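Local structure of beta-d-glucoside glucohydrolase (Hypocrea jecorina, 3ZYZ) at residues K158-N163 / L184-F189; D178-E183 / E553-D558. The protein probably hydrolyses terminal, non-reducing beta-D-glucosyl residues to release beta-D-glucose, as a beta-glucosidase of cellulose degradation. All blocks are in the same frame, centred on the assembly; numbering follows the deposited sequence.

Contact 1 of 2, residues K158-N163 / L184-F189; sequences KHYILN and LYTWPF. With BGC (beta-D-glucopyranose), chain D.
The hydroxyl oxygen OG1 of T186 gives its proton to the carbonyl of L181, receives one from a water 3.1 Å away, and rests against the end of I161, whose CD1 lies 3.4 Å from it. The same water donates to Y160 OH at 3.0 Å, and that phenol donates a hydrogen bond to T218 O, so both buried hydroxyls are satisfied. Y160 has its CG on the far side from the backbone N (chi1 -175°), which brings the ring edge onto the face of F189, with CD1 over the centre of that ring. The centroids are 5.2 Å apart and the planes meet at 76°, a T-shaped stack. F189 CZ also comes to 3.4 Å from H159 O. With an alanine in place of F189, the Y160 edge would probably lose the face it rests on, opening a gap behind the strand that carries K158 and H159.

This is a beta-alpha unit of the TIM-barrel-type domain of glycosyl hydrolase family 3: strand 154-160 leads through a loop into helix 178-194. Cis peptide bonds before H159 and I161 redirect the backbone where the strand gives way to that loop. The leucine and tyrosine beyond suit an apolar seam; the L162 and Y185 side chains cross at about a right angle, L162 CD2 lying 3.6 Å from Y185 CB. At the far side of the strand both polar side chains hold beta-D-glucopyranose. H159 NE2 meets its O3 edge-on at 2.7 Å in a nearly straight bond (177°), while ND1 is bonded to G115 O; the long chain of K158 carries NZ to O3 and O4 of the sugar, with L110 O as a further acceptor.

Contact 2 of 2, residues D178-E183 / E553-D558; sequences DRTLHE and EGLFID. With NAG (2-acetamido-2-deoxy-beta-D-glucopyranose), chain C.
T180 and G554 meet where the contact is tightest: OG1 of T180 lies 3.2 Å from G554 CA, and its CG2 is 3.6 Å from G554 O. Glycine suits this place doubly, since a side chain would crowd the threonine oxygen and the residue takes the positive phi of a type II' beta turn, closed by F556 N to E553 O at 3.2 Å. The threonine hydroxyl is bonded to D177 OD1. L555 fills the centre with both branches. Its CD1 sits over the middle of one face of the R179 guanidinium, 3.3 Å from CZ, while CD2 lies 4.0 Å from E183 CB.

The R179 chain, extended from CG to NE, brings the guanidinium alongside E183 and against L555, and E183, one turn along the helix, fixes its rotation by a side-on grip. NE meets E183 OE1 at 2.6 Å in a nearly straight bond (175°), within the guanidinium plane but 43° out of the carboxylate plane; NH2 reaches E183 OE2 at 3.1 Å on its syn side. R179 also bonds R645 O and T646 OG1, and W679 N donates to E183 OE1.

The outer side is looser: G554 and R179 are partly exposed, and no hydrogen bond joins the segments. E553 OE2 pairs with K119. D178 N has a weak 3.4 Å bond to O4 of an N-acetylglucosamine. Helix 178-194 begins between the turn that precedes helix 558-564 of the C-terminal domain, Y678 of strand 678-680 in the fibronectin-like domain, which touches R179 and E183, and helix 216-226, against which L181 and H182 pack.

In the fold
Both contacts use helix 178-194, contact 2 its first turns and contact 1 the turns that follow, and their centres lie 11 Å apart. Among the touches that join them are the hydrogen bond T186 OG1 to L181 O at 2.7 Å, Y185 OH to I557 CG2 at 3.6 Å, Y185 CE2 to T180 CG2 at 3.7 Å, and L184 CD2 to G554 O, also 3.7 Å. The helix therefore ties the strand at the glucose site to the interface with the C-terminal and fibronectin-like domains. Contact 1 alone reaches the bound glucose, which is also hydrogen-bonded to D61, R125, Y204, D236 and E441. Contact 2 lies further from the chain centre, about 18 Å against 11 Å.

Contact 1 of 2, residues K158-N163 / L184-F189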
loop_
_atom_site.group_PDB
_atom_site.type_symbol
_atom_site.label_atom_id
_atom_site.label_comp_id
_atom_site.label_asym_id
_atom_site.label_seq_id
_atom_site.Cartn_x
_atom_site.Cartn_y
_atom_site.Cartn_z
ATOM N N LYS A 158 0.534 -9.295 2.636
ATOM C CA LYS A 158 -0.889 -9.650 2.535
ATOM C C LYS A 158 -1.591 -8.765 1.476
ATOM O O LYS A 158 -1.059 -7.722 1.136
ATOM C CB LYS A 158 -1.555 -9.557 3.921
ATOM C CG LYS A 158 -1.693 -8.134 4.474
ATOM C CD LYS A 158 -2.193 -8.132 5.904
ATOM C CE LYS A 158 -2.732 -6.764 6.283
ATOM N NZ LYS A 158 -3.008 -6.629 7.747
ATOM N N HIS A 159 -2.738 -9.161 0.915
ATOM C CA HIS A 159 -3.408 -10.440 1.148
ATOM C C HIS A 159 -3.363 -11.230 -0.128
ATOM O O HIS A 159 -3.754 -10.728 -1.188
ATOM C CB HIS A 159 -4.878 -10.246 1.509
ATOM C CG HIS A 159 -5.103 -9.297 2.639
ATOM N ND1 HIS A 159 -5.253 -7.942 2.449
ATOM C CD2 HIS A 159 -5.219 -9.508 3.970
ATOM C CE1 HIS A 159 -5.441 -7.355 3.616
ATOM N NE2 HIS A 159 -5.423 -8.283 4.554
ATOM N N TYR A 160 -2.935 -12.480 -0.007
ATOM C CA TYR A 160 -2.652 -13.328 -1.156
ATOM C C TYR A 160 -3.801 -14.305 -1.394
ATOM O O TYR A 160 -3.882 -15.325 -0.719
ATOM C CB TYR A 160 -1.336 -14.073 -0.898
ATOM C CG TYR A 160 -0.820 -14.908 -2.040
ATOM C CD1 TYR A 160 -0.101 -14.325 -3.085
ATOM C CD2 TYR A 160 -1.007 -16.290 -2.056
ATOM C CE1 TYR A 160 0.388 -15.089 -4.131
ATOM C CE2 TYR A 160 -0.508 -17.069 -3.101
ATOM C CZ TYR A 160 0.182 -16.460 -4.137
ATOM O OH TYR A 160 0.674 -17.221 -5.183
ATOM N N ILE A 161 -4.665 -14.048 -2.385
ATOM C CA ILE A 161 -4.473 -13.046 -3.451
ATOM C C ILE A 161 -5.842 -12.780 -4.099
ATOM O O ILE A 161 -6.769 -13.585 -3.939
ATOM C CB ILE A 161 -3.445 -13.560 -4.515
ATOM C CG1 ILE A 161 -3.050 -12.457 -5.507
ATOM C CG2 ILE A 161 -3.961 -14.824 -5.215
ATOM C CD1 ILE A 161 -1.876 -12.825 -6.385
ATOM N N LEU A 162 -5.967 -11.651 -4.804
ATOM C CA LEU A 162 -7.187 -11.255 -5.537
ATOM C C LEU A 162 -8.381 -10.899 -4.626
ATOM O O LEU A 162 -9.548 -11.093 -4.997
ATOM C CB LEU A 162 -7.608 -12.313 -6.575
ATOM C CG LEU A 162 -6.579 -12.942 -7.518
ATOM C CD1 LEU A 162 -7.236 -14.053 -8.320
ATOM C CD2 LEU A 162 -5.976 -11.897 -8.432
ATOM N N ASN A 163 -8.067 -10.385 -3.443
ATOM C CA ASN A 163 -9.050 -9.799 -2.536
ATOM C C ASN A 163 -9.250 -8.316 -2.907
ATOM O O ASN A 163 -8.826 -7.420 -2.181
ATOM C CB ASN A 163 -8.539 -9.997 -1.095
ATOM C CG ASN A 163 -9.429 -9.364 -0.030
ATOM O OD1 ASN A 163 -8.976 -9.141 1.098
ATOM N ND2 ASN A 163 -10.675 -9.062 -0.376
ATOM N N LEU A 184 -0.113 -9.226 -13.198
ATOM C CA LEU A 184 -0.627 -8.028 -12.555
ATOM C C LEU A 184 -0.651 -8.196 -11.045
ATOM O O LEU A 184 0.063 -7.496 -10.315
ATOM C CB LEU A 184 -2.031 -7.684 -13.096
ATOM C CG LEU A 184 -2.780 -6.458 -12.548
ATOM C CD1 LEU A 184 -1.894 -5.234 -12.547
ATOM C CD2 LEU A 184 -4.058 -6.174 -13.344
ATOM N N TYR A 185 -1.460 -9.141 -10.577
ATOM C CA TYR A 185 -1.697 -9.275 -9.146
ATOM C C TYR A 185 -0.575 -9.945 -8.354
ATOM O O TYR A 185 -0.256 -9.479 -7.269
ATOM C CB TYR A 185 -3.079 -9.886 -8.876
ATOM C CG TYR A 185 -4.157 -9.028 -9.491
ATOM C CD1 TYR A 185 -4.541 -7.832 -8.889
ATOM C CD2 TYR A 185 -4.771 -9.393 -10.692
ATOM C CE1 TYR A 185 -5.504 -7.029 -9.459
ATOM C CE2 TYR A 185 -5.736 -8.594 -11.270
ATOM C CZ TYR A 185 -6.099 -7.413 -10.643
ATOM O OH TYR A 185 -7.049 -6.607 -11.197
ATOM N N THR A 186 0.054 -10.982 -8.908
ATOM C CA THR A 186 1.158 -11.667 -8.204
ATOM C C THR A 186 2.453 -10.872 -8.257
ATOM O O THR A 186 3.290 -10.975 -7.348
ATOM C CB THR A 186 1.419 -13.077 -8.745
ATOM O OG1 THR A 186 0.187 -13.776 -8.871
ATOM C CG2 THR A 186 2.304 -13.867 -7.800
ATOM N N TRP A 187 2.619 -10.084 -9.322
ATOM C CA TRP A 187 3.821 -9.267 -9.510
ATOM C C TRP A 187 4.387 -8.668 -8.191
ATOM O O TRP A 187 5.540 -8.933 -7.860
ATOM C CB TRP A 187 3.582 -8.196 -10.587
ATOM C CG TRP A 187 4.748 -7.274 -10.832
ATOM C CD1 TRP A 187 5.217 -6.307 -9.991
ATOM C CD2 TRP A 187 5.580 -7.231 -12.000
ATOM N NE1 TRP A 187 6.287 -5.666 -10.557
ATOM C CE2 TRP A 187 6.543 -6.219 -11.786
ATOM C CE3 TRP A 187 5.617 -7.961 -13.195
ATOM C CZ2 TRP A 187 7.530 -5.905 -12.730
ATOM C CZ3 TRP A 187 6.598 -7.651 -14.139
ATOM C CH2 TRP A 187 7.539 -6.621 -13.895
ATOM N N PRO A 188 3.579 -7.879 -7.428
ATOM C CA PRO A 188 4.130 -7.242 -6.223
ATOM C C PRO A 188 4.452 -8.206 -5.079
ATOM O O PRO A 188 5.308 -7.896 -4.248
ATOM C CB PRO A 188 3.022 -6.275 -5.799
ATOM C CG PRO A 188 1.775 -6.818 -6.419
ATOM C CD PRO A 188 2.217 -7.393 -7.718
ATOM N N PHE A 189 3.764 -9.348 -5.023
ATOM C CA PHE A 189 4.119 -10.382 -4.061
ATOM C C PHE A 189 5.484 -10.958 -4.393
ATOM O O PHE A 189 6.241 -11.329 -3.477
ATOM C CB PHE A 189 3.050 -11.467 -3.964
ATOM C CG PHE A 189 1.818 -11.020 -3.232
ATOM C CD1 PHE A 189 1.762 -11.085 -1.850
ATOM C CD2 PHE A 189 0.722 -10.501 -3.928
ATOM C CE1 PHE A 189 0.612 -10.651 -1.156
ATOM C CE2 PHE A 189 -0.416 -10.068 -3.248
ATOM C CZ PHE A 189 -0.463 -10.143 -1.857
HETATM C C2 BGC D . -7.642 -8.749 8.070
HETATM C C3 BGC D . -6.133 -8.836 8.061
HETATM C C4 BGC D . -5.642 -8.679 9.490
HETATM C C5 BGC D . -6.295 -9.726 10.413
HETATM C C6 BGC D . -5.835 -9.604 11.864
HETATM C C1 BGC D . -8.268 -9.729 9.082
HETATM O O1 BGC D . -9.657 -9.504 9.166
HETATM O O2 BGC D . -8.072 -9.005 6.752
HETATM O O3 BGC D . -5.645 -7.800 7.232
HETATM O O4 BGC D . -4.234 -8.747 9.522
HETATM O O5 BGC D . -7.706 -9.575 10.380
HETATM O O6 BGC D . -6.406 -8.442 12.431
HETATM O O HOH W 1 -0.832 -16.423 -7.668
#

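Contact 2 of 2, residues D178-E183 / E553-D558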
loop_
_atom_site.group_PDB
_atom_site.type_symbol
_atom_site.label_atom_id
_atom_site.label_comp_id
_atom_site.label_asym_id
_atom_site.label_seq_id
_atom_site.Cartn_x
_atom_site.Cartn_y
_atom_site.Cartn_z
ATOM N N ASP A 178 -4.885 -16.854 -16.325
ATOM C CA ASP A 178 -3.574 -17.137 -15.743
ATOM C C ASP A 178 -2.585 -15.983 -15.921
ATOM O O ASP A 178 -1.853 -15.645 -14.989
ATOM C CB ASP A 178 -2.992 -18.419 -16.344
ATOM C CG ASP A 178 -1.641 -18.780 -15.759
ATOM O OD1 ASP A 178 -1.592 -19.314 -14.635
ATOM O OD2 ASP A 178 -0.620 -18.533 -16.432
ATOM N N ARG A 179 -2.541 -15.388 -17.109
ATOM C CA ARG A 179 -1.624 -14.268 -17.302
ATOM C C ARG A 179 -1.962 -13.129 -16.334
ATOM O O ARG A 179 -1.082 -12.609 -15.652
ATOM C CB ARG A 179 -1.580 -13.784 -18.749
ATOM C CG ARG A 179 -0.451 -12.792 -18.988
ATOM C CD ARG A 179 -0.351 -12.382 -20.431
ATOM N NE ARG A 179 0.428 -11.148 -20.567
ATOM C CZ ARG A 179 0.300 -10.293 -21.576
ATOM N NH1 ARG A 179 -0.573 -10.543 -22.558
ATOM N NH2 ARG A 179 1.041 -9.185 -21.603
ATOM N N THR A 180 -3.238 -12.783 -16.234
ATOM C CA THR A 180 -3.654 -11.704 -15.328
ATOM C C THR A 180 -3.247 -11.975 -13.885
ATOM O O THR A 180 -2.722 -11.093 -13.197
ATOM C CB THR A 180 -5.154 -11.407 -15.434
ATOM O OG1 THR A 180 -5.465 -11.071 -16.793
ATOM C CG2 THR A 180 -5.542 -10.214 -14.537
ATOM N N LEU A 181 -3.490 -13.200 -13.436
ATOM C CA LEU A 181 -3.127 -13.601 -12.096
ATOM C C LEU A 181 -1.639 -13.364 -11.835
ATOM O O LEU A 181 -1.274 -12.744 -10.843
ATOM C CB LEU A 181 -3.493 -15.074 -11.866
ATOM C CG LEU A 181 -2.982 -15.679 -10.565
ATOM C CD1 LEU A 181 -3.640 -15.006 -9.369
ATOM C CD2 LEU A 181 -3.228 -17.180 -10.556
ATOM N N HIS A 182 -0.792 -13.856 -12.737
ATOM C CA HIS A 182 0.653 -13.751 -12.580
ATOM C C HIS A 182 1.189 -12.346 -12.833
ATOM O O HIS A 182 1.972 -11.815 -12.033
ATOM C CB HIS A 182 1.374 -14.727 -13.512
ATOM C CG HIS A 182 1.285 -16.157 -13.086
ATOM N ND1 HIS A 182 2.201 -16.736 -12.234
ATOM C CD2 HIS A 182 0.402 -17.132 -13.411
ATOM C CE1 HIS A 182 1.878 -18.003 -12.043
ATOM N NE2 HIS A 182 0.798 -18.272 -12.754
ATOM N N GLU A 183 0.781 -11.754 -13.948
ATOM C CA GLU A 183 1.460 -10.564 -14.472
ATOM C C GLU A 183 1.082 -9.258 -13.768
ATOM O O GLU A 183 1.871 -8.310 -13.733
ATOM C CB GLU A 183 1.270 -10.456 -15.989
ATOM C CG GLU A 183 2.256 -9.494 -16.660
ATOM C CD GLU A 183 2.203 -9.558 -18.171
ATOM O OE1 GLU A 183 2.276 -10.681 -18.730
ATOM O OE2 GLU A 183 2.097 -8.481 -18.795
ATOM N N GLU A 553 -11.560 -7.666 -17.328
ATOM C CA GLU A 553 -10.697 -6.576 -17.798
ATOM C C GLU A 553 -9.248 -7.034 -17.987
ATOM O O GLU A 553 -8.484 -6.422 -18.731
ATOM C CB GLU A 553 -10.776 -5.367 -16.860
ATOM C CG GLU A 553 -10.192 -5.576 -15.469
ATOM C CD GLU A 553 -11.089 -6.411 -14.550
ATOM O OE1 GLU A 553 -12.279 -6.647 -14.879
ATOM O OE2 GLU A 553 -10.593 -6.836 -13.491
ATOM N N GLY A 554 -8.878 -8.110 -17.297
ATOM C CA GLY A 554 -7.538 -8.663 -17.372
ATOM C C GLY A 554 -6.491 -7.659 -16.936
ATOM O O GLY A 554 -6.604 -7.051 -15.876
ATOM N N LEU A 555 -5.483 -7.477 -17.783
ATOM C CA LEU A 555 -4.369 -6.590 -17.505
ATOM C C LEU A 555 -4.730 -5.104 -17.449
ATOM O O LEU A 555 -4.001 -4.310 -16.860
ATOM C CB LEU A 555 -3.236 -6.828 -18.525
ATOM C CG LEU A 555 -2.637 -8.239 -18.589
ATOM C CD1 LEU A 555 -1.495 -8.283 -19.607
ATOM C CD2 LEU A 555 -2.130 -8.684 -17.222
ATOM N N PHE A 556 -5.865 -4.741 -18.036
ATOM C CA PHE A 556 -6.266 -3.342 -18.210
ATOM C C PHE A 556 -7.054 -2.780 -17.023
ATOM O O PHE A 556 -8.278 -2.695 -17.066
ATOM C CB PHE A 556 -7.019 -3.189 -19.546
ATOM C CG PHE A 556 -6.186 -3.581 -20.734
ATOM C CD1 PHE A 556 -5.921 -4.925 -21.007
ATOM C CD2 PHE A 556 -5.614 -2.606 -21.554
ATOM C CE1 PHE A 556 -5.128 -5.295 -22.082
ATOM C CE2 PHE A 556 -4.821 -2.971 -22.644
ATOM C CZ PHE A 556 -4.572 -4.323 -22.906
ATOM N N ILE A 557 -6.340 -2.424 -15.953
ATOM C CA ILE A 557 -6.936 -1.729 -14.810
ATOM C C ILE A 557 -6.453 -0.271 -14.736
ATOM O O ILE A 557 -5.441 0.073 -15.355
ATOM C CB ILE A 557 -6.716 -2.484 -13.452
ATOM C CG1 ILE A 557 -5.237 -2.505 -13.043
ATOM C CG2 ILE A 557 -7.332 -3.892 -13.518
ATOM C CD1 ILE A 557 -4.982 -2.935 -11.589
ATOM N N ASP A 558 -7.191 0.565 -13.995
ATOM C CA ASP A 558 -6.882 1.994 -13.809
ATOM C C ASP A 558 -6.341 2.630 -15.107
ATOM O O ASP A 558 -6.990 2.533 -16.152
ATOM C CB ASP A 558 -5.964 2.218 -12.575
ATOM C CG ASP A 558 -5.909 3.697 -12.117
ATOM O OD1 ASP A 558 -6.759 4.128 -11.306
ATOM O OD2 ASP A 558 -4.994 4.423 -12.566
HETATM C C1 NAG C . -9.257 -20.235 -13.841
HETATM C C2 NAG C . -9.899 -19.568 -15.066
HETATM C C3 NAG C . -9.042 -19.672 -16.340
HETATM C C4 NAG C . -7.563 -19.385 -16.061
HETATM C C5 NAG C . -7.109 -20.320 -14.937
HETATM C C6 NAG C . -5.618 -20.215 -14.623
HETATM C C7 NAG C . -12.380 -19.593 -15.130
HETATM C C8 NAG C . -13.592 -20.434 -15.432
HETATM N N2 NAG C . -11.194 -20.191 -15.299
HETATM O O3 NAG C . -9.516 -18.790 -17.340
HETATM O O4 NAG C . -6.775 -19.495 -17.240
HETATM O O5 NAG C . -7.861 -19.983 -13.786
HETATM O O6 NAG C . -5.359 -19.077 -13.826
HETATM O O7 NAG C . -12.510 -18.425 -14.760
#